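Local coordinates for protein cytochrome C (Marichromatium purpuratum 984, PDB 5LO9) that carries four c-type hemes and, as the TsdBA thiosulfate dehydrogenase, probably oxidises thiosulfate to tetrathionate while its hemes pass the electrons on, at residues A[2-7]-A[73-78]; A[6-11]-A[16-21]; A[50-55]-A[67-72]. One frame throughout, in Å; residues are numbered along the deposited sequence.

All three contacts lie in the first cytochrome c unit of this multiheme chain, on the same side of the chain's centre and around the first heme. Contacts 1 and 2 both start from helix 2-10, their centres about 9 Å apart; contact 1 ties that helix to helix 74-86, contact 2 to the loop that leads into the first heme-binding cysteine. Contact 3, its centre about 13 Å from that of contact 1 and about 14 Å from that of contact 2, joins helices 45-57 and 66-71 and is nested within the loop that contact 1 closes. Through Gln51 and Arg54 it also reaches the second heme, connecting the fold to the next redox centre.

Contact 1: residues A[2-7]-A[73-78]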
loop_
_atom_site.group_PDB
_atom_site.type_symbol
_atom_site.label_atom_id
_atom_site.label_comp_id
_atom_site.label_asym_id
_atom_site.label_seq_id
_atom_site.Cartn_x
_atom_site.Cartn_y
_atom_site.Cartn_z
ATOM N N PHE A 2 21.947 31.445 47.092
ATOM C CA PHE A 2 23.086 31.140 46.220
ATOM C C PHE A 2 24.416 31.473 46.913
ATOM O O PHE A 2 25.441 30.869 46.567
ATOM C CB PHE A 2 22.921 31.903 44.879
ATOM C CG PHE A 2 24.000 31.618 43.826
ATOM C CD1 PHE A 2 23.774 30.643 42.835
ATOM C CD2 PHE A 2 25.203 32.342 43.776
ATOM C CE1 PHE A 2 24.760 30.358 41.803
ATOM C CE2 PHE A 2 26.197 32.066 42.748
ATOM C CZ PHE A 2 25.965 31.069 41.768
ATOM N N GLU A 3 24.411 32.366 47.933
ATOM C CA GLU A 3 25.652 32.773 48.606
ATOM C C GLU A 3 26.086 31.751 49.655
ATOM O O GLU A 3 27.255 31.337 49.680
ATOM C CB GLU A 3 25.484 34.157 49.265
ATOM C CG GLU A 3 25.232 35.338 48.302
ATOM C CD GLU A 3 26.206 35.408 47.116
ATOM O OE1 GLU A 3 27.238 34.681 47.103
ATOM O OE2 GLU A 3 25.923 36.212 46.193
ATOM N N ARG A 4 25.152 31.278 50.480
ATOM C CA ARG A 4 25.482 30.192 51.385
ATOM C C ARG A 4 25.905 28.969 50.581
ATOM O O ARG A 4 26.934 28.342 50.872
ATOM C CB ARG A 4 24.279 29.886 52.288
ATOM C CG ARG A 4 24.443 28.667 53.224
ATOM C CD ARG A 4 25.354 28.926 54.456
ATOM N NE ARG A 4 24.794 28.351 55.694
ATOM C CZ ARG A 4 23.885 28.949 56.471
ATOM N NH1 ARG A 4 23.424 30.166 56.160
ATOM N NH2 ARG A 4 23.438 28.327 57.568
ATOM N N GLY A 5 25.140 28.650 49.530
ATOM C CA GLY A 5 25.509 27.557 48.647
ATOM C C GLY A 5 26.915 27.679 48.092
ATOM O O GLY A 5 27.688 26.712 48.100
ATOM N N ARG A 6 27.272 28.868 47.598
ATOM C CA ARG A 6 28.610 29.043 47.034
ATOM C C ARG A 6 29.677 28.804 48.094
ATOM O O ARG A 6 30.668 28.100 47.847
ATOM C CB ARG A 6 28.784 30.430 46.387
ATOM C CG ARG A 6 30.020 30.499 45.406
ATOM C CD ARG A 6 30.591 31.908 45.158
ATOM N NE ARG A 6 29.544 32.934 45.168
ATOM C CZ ARG A 6 28.938 33.417 44.079
ATOM N NH1 ARG A 6 29.252 32.962 42.857
ATOM N NH2 ARG A 6 27.983 34.341 44.219
ATOM N N THR A 7 29.505 29.381 49.285
ATOM C CA THR A 7 30.571 29.229 50.265
ATOM C C THR A 7 30.685 27.771 50.728
ATOM O O THR A 7 31.807 27.267 50.879
ATOM C CB THR A 7 30.361 30.201 51.447
ATOM O OG1 THR A 7 29.143 29.882 52.122
ATOM C CG2 THR A 7 30.303 31.714 50.960
ATOM N N THR A 73 22.255 21.153 57.529
ATOM C CA THR A 73 20.973 21.570 58.073
ATOM C C THR A 73 20.001 21.728 56.928
ATOM O O THR A 73 20.407 21.806 55.772
ATOM C CB THR A 73 21.108 22.888 58.834
ATOM O OG1 THR A 73 21.568 23.924 57.944
ATOM C CG2 THR A 73 22.076 22.747 59.994
ATOM N N PRO A 74 18.717 21.732 57.200
ATOM C CA PRO A 74 17.746 21.988 56.120
ATOM C C PRO A 74 18.040 23.254 55.319
ATOM O O PRO A 74 18.015 23.221 54.080
ATOM C CB PRO A 74 16.425 22.090 56.876
ATOM C CG PRO A 74 16.635 21.245 58.084
ATOM C CD PRO A 74 18.084 21.361 58.455
ATOM N N VAL A 75 18.366 24.362 55.992
ATOM C CA VAL A 75 18.682 25.591 55.265
ATOM C C VAL A 75 19.929 25.390 54.401
ATOM O O VAL A 75 19.995 25.885 53.271
ATOM C CB VAL A 75 18.818 26.786 56.249
ATOM C CG1 VAL A 75 19.918 26.567 57.261
ATOM C CG2 VAL A 75 19.058 28.056 55.533
ATOM N N ASP A 76 20.924 24.644 54.904
ATOM C CA ASP A 76 22.117 24.328 54.114
ATOM C C ASP A 76 21.758 23.514 52.859
ATOM O O ASP A 76 22.289 23.753 51.769
ATOM C CB ASP A 76 23.128 23.561 54.985
ATOM C CG ASP A 76 23.917 24.470 55.977
ATOM O OD1 ASP A 76 24.048 25.691 55.723
ATOM O OD2 ASP A 76 24.440 23.944 57.005
ATOM N N ILE A 77 20.891 22.511 53.014
ATOM C CA ILE A 77 20.433 21.674 51.899
ATOM C C ILE A 77 19.848 22.544 50.793
ATOM O O ILE A 77 20.280 22.507 49.633
ATOM C CB ILE A 77 19.402 20.637 52.406
ATOM C CG1 ILE A 77 20.075 19.560 53.265
ATOM C CG2 ILE A 77 18.703 19.944 51.302
ATOM C CD1 ILE A 77 19.104 18.668 54.015
ATOM N N ALA A 78 18.865 23.361 51.140
ATOM C CA ALA A 78 18.252 24.212 50.132
ATOM C C ALA A 78 19.261 25.157 49.467
ATOM O O ALA A 78 19.202 25.380 48.254
ATOM C CB ALA A 78 17.135 24.972 50.777
#
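Residues 2-7 of helix 2-10 face the first turn of helix 74-86, which follows the N-cap residue Thr73, with no backbone hydrogen bond between them. The link between the two is a salt bridge, in which Arg4 NE lies 2.8 Å from Asp76 OD1. As a hydrogen bond it is weak, because the N-H...O angle is only 124°, and the guanidinium and carboxylate planes are turned 75° apart. Arg4 leaves its helix with CG anti to the backbone N (chi1 175°), then bends at chi2 and chi3, which brings NE closest to Asp76 OD1, with NH2 alongside at 3.3 Å. Val75 CG1 packs against NH2 of Arg4 at 3.9 Å, the two side chains crossing at about a right angle. Thr73 caps the second helix: its OG1 accepts from Asp76 N at 3.2 Å, which fixes the start of the turn that bears the carboxylate. Phe2 and Arg6 touch helix 74-86 farther along, at Ala86 and Tyr83, and extend the pairing of the first and last helices of the cytochrome c domain. Buried Asp76 has a second, weak and long ion pair with Arg16, so its charge is probably balanced by two arginines and is likely to remain ionised, with electrostatic attraction counting for more than a straight hydrogen bond.

Contact 2: residues A[6-11]-A[16-21]; sequences RTLAEQ and RGIVAC. With HEC (heme c), chain C.
Ile18, which follows Gly17 in a G1 beta bulge facing Asp13 in the loop between the helix and the heme-binding cysteine, is the first residue of segment 16-21 to meet helix 2-10, laying its CG2 against Leu8 CD2 at 4.1 Å as the two side chains cross. Its CG2 stands anti to the backbone N, which brings this methyl to the leucine. Val19 points away from the helix and packs CG2 against the heme methyl CMC. This is the approach to the CXXCH heme-binding motif of c-type cytochromes, with Cys21 as its first cysteine and His25 as an axial ligand of the iron. Ala20 turns its methyl toward the end of the helix, where CB lies 3.6 Å from Glu10 O and also packs on Ala9 O, while its CA makes a CA-H...O contact with Leu8 O. That same carbonyl then receives the N-H of Cys21 at 3.2 Å, with an N-H...O angle of 162°. The next residue, Ala22, continues the attachment through a backbone hydrogen bond with Ala9. From this held backbone the Cys21 side chain leaves with SG anti to the carbonyl carbon (chi1 -54°), and SG is bonded covalently to heme CAB, while Cys21 CB rests 4.5 Å from Ala9 CB.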
loop_
_atom_site.group_PDB
_atom_site.type_symbol
_atom_site.label_atom_id
_atom_site.label_comp_id
_atom_site.label_asym_id
_atom_site.label_seq_id
_atom_site.Cartn_x
_atom_site.Cartn_y
_atom_site.Cartn_z
ATOM N N ARG A 6 27.272 28.868 47.598
ATOM C CA ARG A 6 28.610 29.043 47.034
ATOM C C ARG A 6 29.677 28.804 48.094
ATOM O O ARG A 6 30.668 28.100 47.847
ATOM C CB ARG A 6 28.784 30.430 46.387
ATOM C CG ARG A 6 30.020 30.499 45.406
ATOM C CD ARG A 6 30.591 31.908 45.158
ATOM N NE ARG A 6 29.544 32.934 45.168
ATOM C CZ ARG A 6 28.938 33.417 44.079
ATOM N NH1 ARG A 6 29.252 32.962 42.857
ATOM N NH2 ARG A 6 27.983 34.341 44.219
ATOM N N THR A 7 29.505 29.381 49.285
ATOM C CA THR A 7 30.571 29.229 50.265
ATOM C C THR A 7 30.685 27.771 50.728
ATOM O O THR A 7 31.807 27.267 50.879
ATOM C CB THR A 7 30.361 30.201 51.447
ATOM O OG1 THR A 7 29.143 29.882 52.122
ATOM C CG2 THR A 7 30.303 31.714 50.960
ATOM N N LEU A 8 29.562 27.039 50.829
ATOM C CA LEU A 8 29.647 25.611 51.149
ATOM C C LEU A 8 30.264 24.812 50.017
ATOM O O LEU A 8 31.038 23.874 50.262
ATOM C CB LEU A 8 28.277 25.036 51.457
ATOM C CG LEU A 8 27.683 25.315 52.824
ATOM C CD1 LEU A 8 26.335 24.579 52.979
ATOM C CD2 LEU A 8 28.668 24.890 53.883
ATOM N N ALA A 9 29.912 25.126 48.774
ATOM C CA ALA A 9 30.507 24.367 47.685
ATOM C C ALA A 9 31.993 24.663 47.548
ATOM O O ALA A 9 32.787 23.740 47.333
ATOM C CB ALA A 9 29.780 24.643 46.380
ATOM N N GLU A 10 32.398 25.933 47.679
ATOM C CA GLU A 10 33.780 26.295 47.357
ATOM C C GLU A 10 34.724 26.209 48.554
ATOM O O GLU A 10 35.895 25.856 48.385
ATOM C CB GLU A 10 33.832 27.722 46.795
ATOM C CG GLU A 10 33.160 27.940 45.420
ATOM C CD GLU A 10 33.382 29.355 44.871
ATOM O OE1 GLU A 10 34.077 30.167 45.539
ATOM O OE2 GLU A 10 32.793 29.676 43.815
ATOM N N GLN A 11 34.238 26.462 49.766
ATOM C CA GLN A 11 35.105 26.535 50.937
ATOM C C GLN A 11 34.631 25.736 52.141
ATOM O O GLN A 11 35.407 25.579 53.084
ATOM C CB GLN A 11 35.275 27.999 51.367
ATOM C CG GLN A 11 36.061 28.852 50.382
ATOM C CD GLN A 11 35.780 30.332 50.570
ATOM O OE1 GLN A 11 35.603 30.820 51.695
ATOM N NE2 GLN A 11 35.752 31.063 49.457
ATOM N N ARG A 16 31.172 24.577 61.423
ATOM C CA ARG A 16 30.226 23.458 61.451
ATOM C C ARG A 16 30.869 22.117 61.064
ATOM O O ARG A 16 30.170 21.090 61.045
ATOM C CB ARG A 16 29.033 23.720 60.508
ATOM C CG ARG A 16 28.331 25.098 60.540
ATOM C CD ARG A 16 26.996 25.029 59.744
ATOM N NE ARG A 16 25.975 24.404 60.598
ATOM C CZ ARG A 16 25.166 25.029 61.467
ATOM N NH1 ARG A 16 25.188 26.359 61.628
ATOM N NH2 ARG A 16 24.319 24.299 62.196
ATOM N N GLY A 17 32.159 22.096 60.744
ATOM C CA GLY A 17 32.839 20.863 60.371
ATOM C C GLY A 17 32.360 20.277 59.064
ATOM O O GLY A 17 32.187 19.055 58.962
ATOM N N ILE A 18 32.169 21.121 58.053
ATOM C CA ILE A 18 31.668 20.713 56.751
ATOM C C ILE A 18 32.742 21.040 55.726
ATOM O O ILE A 18 33.156 22.199 55.608
ATOM C CB ILE A 18 30.348 21.414 56.411
ATOM C CG1 ILE A 18 29.212 20.893 57.289
ATOM C CG2 ILE A 18 30.002 21.205 54.936
ATOM C CD1 ILE A 18 27.933 21.687 57.167
ATOM N N VAL A 19 33.200 20.017 54.997
ATOM C CA VAL A 19 34.206 20.209 53.958
ATOM C C VAL A 19 33.562 20.797 52.715
ATOM O O VAL A 19 32.350 20.720 52.503
ATOM C CB VAL A 19 34.949 18.904 53.599
ATOM C CG1 VAL A 19 35.660 18.339 54.773
ATOM C CG2 VAL A 19 33.971 17.876 53.060
ATOM N N ALA A 20 34.409 21.394 51.886
ATOM C CA ALA A 20 33.961 21.964 50.630
ATOM C C ALA A 20 33.426 20.863 49.734
ATOM O O ALA A 20 34.138 19.893 49.463
ATOM C CB ALA A 20 35.136 22.660 49.942
ATOM N N CYS A 21 32.193 21.038 49.225
ATOM C CA CYS A 21 31.660 20.051 48.288
ATOM C C CYS A 21 32.572 19.887 47.075
ATOM O O CYS A 21 32.731 18.776 46.542
ATOM C CB CYS A 21 30.278 20.444 47.814
ATOM S SG CYS A 21 29.133 20.748 49.072
HETATM FE FE HEC C . 28.575 14.488 47.365
HETATM C CHA HEC C . 26.796 12.054 45.606
HETATM C CHB HEC C . 25.796 16.663 47.175
HETATM C CHC HEC C . 30.226 16.788 49.442
HETATM C CHD HEC C . 31.442 12.438 47.352
HETATM N NA HEC C . 26.648 14.396 46.543
HETATM C C1A HEC C . 26.132 13.341 45.878
HETATM C C2A HEC C . 24.729 13.561 45.423
HETATM C C3A HEC C . 24.452 14.915 45.901
HETATM C C4A HEC C . 25.703 15.340 46.567
HETATM C CMA HEC C . 23.173 15.651 45.718
HETATM C CAA HEC C . 23.789 12.655 44.652
HETATM C CBA HEC C . 23.956 13.018 43.189
HETATM C CGA HEC C . 22.910 12.471 42.238
HETATM O O1A HEC C . 23.155 12.558 41.011
HETATM O O2A HEC C . 21.848 11.965 42.659
HETATM N NB HEC C . 28.106 16.366 48.139
HETATM C C1B HEC C . 26.976 17.051 47.938
HETATM C C2B HEC C . 26.963 18.346 48.631
HETATM C C3B HEC C . 28.262 18.393 49.306
HETATM C C4B HEC C . 28.886 17.111 48.943
HETATM C CMB HEC C . 25.875 19.358 48.597
HETATM C CAB HEC C . 28.794 19.474 50.191
HETATM C CBB HEC C . 27.824 19.660 51.348
HETATM N NC HEC C . 30.475 14.589 48.221
HETATM C C1C HEC C . 30.931 15.561 49.021
HETATM C C2C HEC C . 32.324 15.332 49.449
HETATM C C3C HEC C . 32.688 14.067 48.823
HETATM C C4C HEC C . 31.466 13.706 48.081
HETATM C CMC HEC C . 33.142 16.221 50.315
HETATM C CAC HEC C . 33.972 13.292 48.880
HETATM C CBC HEC C . 34.411 13.068 50.288
HETATM N ND HEC C . 29.033 12.596 46.629
HETATM C C1D HEC C . 30.208 11.968 46.730
HETATM C C2D HEC C . 30.211 10.643 46.098
HETATM C C3D HEC C . 28.861 10.507 45.576
HETATM C C4D HEC C . 28.200 11.778 45.975
HETATM C CMD HEC C . 31.331 9.659 46.023
HETATM C CAD HEC C . 28.311 9.291 44.890
HETATM C CBD HEC C . 27.469 8.619 45.976
HETATM C CGD HEC C . 26.845 7.343 45.496
HETATM O O1D HEC C . 25.743 6.961 45.987
HETATM O O2D HEC C . 27.492 6.718 44.639
#

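Contact 3: residues A[50-55]-A[67-72]. With HEC (heme c), chain D; PGO (S-1,2-propanediol), chain I.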
loop_
_atom_site.group_PDB
_atom_site.type_symbol
_atom_site.label_atom_id
_atom_site.label_comp_id
_atom_site.label_asym_id
_atom_site.label_seq_id
_atom_site.Cartn_x
_atom_site.Cartn_y
_atom_site.Cartn_z
ATOM N N THR A 50 16.181 16.215 47.095
ATOM C CA THR A 50 15.584 14.905 47.349
ATOM C C THR A 50 16.661 13.847 47.540
ATOM O O THR A 50 16.544 12.976 48.407
ATOM C CB THR A 50 14.644 14.516 46.204
ATOM O OG1 THR A 50 13.496 15.347 46.242
ATOM C CG2 THR A 50 14.182 13.056 46.305
ATOM N N GLN A 51 17.742 13.933 46.774
ATOM C CA GLN A 51 18.793 12.931 46.905
ATOM C C GLN A 51 19.529 13.092 48.231
ATOM O O GLN A 51 19.898 12.101 48.857
ATOM C CB GLN A 51 19.768 13.003 45.721
ATOM C CG GLN A 51 19.154 12.564 44.361
ATOM C CD GLN A 51 18.305 11.332 44.499
ATOM O OE1 GLN A 51 18.750 10.318 45.057
ATOM N NE2 GLN A 51 17.052 11.425 44.051
ATOM N N ILE A 52 19.797 14.324 48.660
ATOM C CA ILE A 52 20.399 14.515 49.974
ATOM C C ILE A 52 19.492 13.912 51.040
ATOM O O ILE A 52 19.947 13.225 51.961
ATOM C CB ILE A 52 20.694 16.011 50.206
ATOM C CG1 ILE A 52 21.891 16.433 49.338
ATOM C CG2 ILE A 52 21.041 16.284 51.638
ATOM C CD1 ILE A 52 22.052 17.921 49.116
ATOM N N GLU A 53 18.193 14.111 50.900
ATOM C CA GLU A 53 17.277 13.561 51.879
ATOM C C GLU A 53 17.168 12.053 51.753
ATOM O O GLU A 53 16.887 11.378 52.752
ATOM C CB GLU A 53 15.906 14.232 51.752
ATOM C CG GLU A 53 15.850 15.608 52.430
ATOM C CD GLU A 53 14.647 16.500 51.988
ATOM O OE1 GLU A 53 13.746 16.021 51.249
ATOM O OE2 GLU A 53 14.606 17.698 52.394
ATOM N N ARG A 54 17.395 11.500 50.553
ATOM C CA ARG A 54 17.410 10.039 50.423
ATOM C C ARG A 54 18.540 9.447 51.243
ATOM O O ARG A 54 18.354 8.432 51.926
ATOM C CB ARG A 54 17.573 9.594 48.966
ATOM C CG ARG A 54 16.369 9.795 48.089
ATOM C CD ARG A 54 16.120 8.643 47.137
ATOM N NE ARG A 54 15.252 9.075 46.061
ATOM C CZ ARG A 54 13.940 9.250 46.201
ATOM N NH1 ARG A 54 13.332 9.030 47.361
ATOM N NH2 ARG A 54 13.226 9.663 45.180
ATOM N N PHE A 55 19.727 10.061 51.162
ATOM C CA PHE A 55 20.861 9.631 51.963
ATOM C C PHE A 55 20.492 9.664 53.445
ATOM O O PHE A 55 20.763 8.716 54.187
ATOM C CB PHE A 55 22.043 10.554 51.700
ATOM C CG PHE A 55 22.836 10.247 50.476
ATOM C CD1 PHE A 55 23.676 9.163 50.439
ATOM C CD2 PHE A 55 22.792 11.091 49.376
ATOM C CE1 PHE A 55 24.428 8.903 49.329
ATOM C CE2 PHE A 55 23.536 10.831 48.245
ATOM C CZ PHE A 55 24.343 9.739 48.213
ATOM N N PRO A 67 27.932 10.767 55.194
ATOM C CA PRO A 67 28.226 11.642 56.336
ATOM C C PRO A 67 28.102 13.112 56.013
ATOM O O PRO A 67 27.626 13.885 56.852
ATOM C CB PRO A 67 29.671 11.284 56.680
ATOM C CG PRO A 67 29.871 9.974 56.123
ATOM C CD PRO A 67 29.106 9.963 54.848
ATOM N N TRP A 68 28.499 13.528 54.810
ATOM C CA TRP A 68 28.303 14.927 54.446
ATOM C C TRP A 68 26.834 15.250 54.247
ATOM O O TRP A 68 26.404 16.371 54.534
ATOM C CB TRP A 68 29.093 15.243 53.204
ATOM C CG TRP A 68 30.474 14.840 53.382
ATOM C CD1 TRP A 68 31.169 13.911 52.670
ATOM C CD2 TRP A 68 31.359 15.341 54.373
ATOM N NE1 TRP A 68 32.455 13.820 53.145
ATOM C CE2 TRP A 68 32.593 14.686 54.201
ATOM C CE3 TRP A 68 31.233 16.294 55.387
ATOM C CZ2 TRP A 68 33.694 14.951 55.009
ATOM C CZ3 TRP A 68 32.328 16.557 56.182
ATOM C CH2 TRP A 68 33.543 15.884 55.989
ATOM N N ALA A 69 26.040 14.273 53.833
ATOM C CA ALA A 69 24.618 14.513 53.735
ATOM C C ALA A 69 23.976 14.664 55.105
ATOM O O ALA A 69 22.966 15.368 55.215
ATOM C CB ALA A 69 23.957 13.396 52.960
ATOM N N GLU A 70 24.478 13.960 56.144
ATOM C CA GLU A 70 23.838 14.071 57.460
ATOM C C GLU A 70 24.220 15.366 58.181
ATOM O O GLU A 70 23.418 15.894 58.966
ATOM C CB GLU A 70 24.160 12.849 58.331
ATOM C CG GLU A 70 25.478 12.918 59.122
ATOM C CD GLU A 70 25.692 11.755 60.112
ATOM O OE1 GLU A 70 24.715 11.334 60.820
ATOM O OE2 GLU A 70 26.868 11.288 60.171
ATOM N N ARG A 71 25.394 15.924 57.877
ATOM C CA ARG A 71 25.856 17.120 58.550
ATOM C C ARG A 71 25.177 18.393 58.074
ATOM O O ARG A 71 25.342 19.429 58.714
ATOM C CB ARG A 71 27.366 17.288 58.388
ATOM C CG ARG A 71 28.124 16.876 59.617
ATOM C CD ARG A 71 29.640 16.868 59.398
ATOM N NE ARG A 71 30.375 16.269 60.516
ATOM C CZ ARG A 71 30.348 16.726 61.771
ATOM N NH1 ARG A 71 29.623 17.801 62.100
ATOM N NH2 ARG A 71 31.053 16.101 62.707
ATOM N N LEU A 72 24.411 18.354 56.993
ATOM C CA LEU A 72 23.742 19.548 56.491
ATOM C C LEU A 72 22.509 19.868 57.333
ATOM O O LEU A 72 21.827 18.972 57.835
ATOM C CB LEU A 72 23.320 19.352 55.027
ATOM C CG LEU A 72 24.467 19.160 54.053
ATOM C CD1 LEU A 72 23.882 18.853 52.706
ATOM C CD2 LEU A 72 25.389 20.363 54.003
HETATM FE FE HEC D . 16.437 5.824 35.178
HETATM C CHA HEC D . 17.380 7.694 37.964
HETATM C CHB HEC D . 19.787 4.941 34.652
HETATM C CHC HEC D . 15.534 4.065 32.303
HETATM C CHD HEC D . 13.083 6.462 35.868
HETATM N NA HEC D . 18.241 6.257 36.135
HETATM C C1A HEC D . 18.406 7.014 37.213
HETATM C C2A HEC D . 19.804 7.112 37.666
HETATM C C3A HEC D . 20.523 6.280 36.698
HETATM C C4A HEC D . 19.448 5.799 35.787
HETATM C CMA HEC D . 22.002 6.014 36.671
HETATM C CAA HEC D . 20.398 7.864 38.831
HETATM C CBA HEC D . 20.815 9.252 38.371
HETATM C CGA HEC D . 21.486 10.015 39.491
HETATM O O1A HEC D . 21.699 11.236 39.337
HETATM O O2A HEC D . 21.807 9.390 40.529
HETATM N NB HEC D . 17.471 4.713 33.744
HETATM C C1B HEC D . 18.784 4.480 33.698
HETATM C C2B HEC D . 19.187 3.650 32.534
HETATM C C3B HEC D . 17.915 3.381 31.854
HETATM C C4B HEC D . 16.934 4.086 32.695
HETATM C CMB HEC D . 20.574 3.194 32.177
HETATM C CAB HEC D . 17.637 2.610 30.595
HETATM C CBB HEC D . 18.175 1.213 30.722
HETATM N NC HEC D . 14.639 5.356 34.244
HETATM C C1C HEC D . 14.485 4.678 33.113
HETATM C C2C HEC D . 13.074 4.535 32.702
HETATM C C3C HEC D . 12.327 5.226 33.761
HETATM C C4C HEC D . 13.416 5.688 34.661
HETATM C CMC HEC D . 12.587 3.814 31.483
HETATM C CAC HEC D . 10.849 5.502 33.922
HETATM C CBC HEC D . 9.873 4.407 33.598
HETATM N ND HEC D . 15.415 6.883 36.642
HETATM C C1D HEC D . 14.104 7.001 36.764
HETATM C C2D HEC D . 13.701 7.815 37.927
HETATM C C3D HEC D . 14.946 8.196 38.555
HETATM C C4D HEC D . 15.953 7.557 37.662
HETATM C CMD HEC D . 12.334 8.150 38.372
HETATM C CAD HEC D . 15.120 9.035 39.797
HETATM C CBD HEC D . 15.270 8.159 41.048
HETATM C CGD HEC D . 15.162 8.971 42.323
HETATM O O1D HEC D . 15.978 8.680 43.219
HETATM O O2D HEC D . 14.301 9.886 42.431
HETATM C C1 PGO I . 9.672 11.019 47.711
HETATM C C2 PGO I . 9.612 10.751 46.195
HETATM C C3 PGO I . 9.790 9.241 45.908
HETATM O O1 PGO I . 10.324 9.883 48.348
HETATM O O2 PGO I . 10.592 11.525 45.450
#
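Ile52 and Leu72 cross at about a right angle, CG2 of the isoleucine 4.0 Å from CD1 of the leucine. Ile52 CG2 is anti to the backbone N (CG1 chi1 -73°), which turns this methyl to the second helix, where it also lies 4.3 Å from Ala69 CB. Ala69 directs its small CB between Ile52 and Phe55, and approaches Phe55 CB to 3.7 Å; the phenyl ring itself leads away, toward Met65 and Arg60. Ile77 of helix 74-86 adds to this apolar cluster. On another side of helix 45-57, Arg54 and Gln51 hold a propionate of the second heme: Arg54 NE meets O1D at 3.0 Å and Arg54 NH2 meets O2D at 3.0 Å, the latter at the guanidinium edge, while Gln51 NE2 joins at O1D. A leucine in place of Arg54 would probably leave O2D without its NH2 bond and O1D with Gln51 as the remaining donor of the two described, and take away a positive charge beside the propionate. Thr50 CG2 lies over one face of the guanidinium, offset toward its rim. This is helix packing beside a His/Met-ligated heme, as in class I cytochromes c, with helix 45-57 here also gripping the second heme.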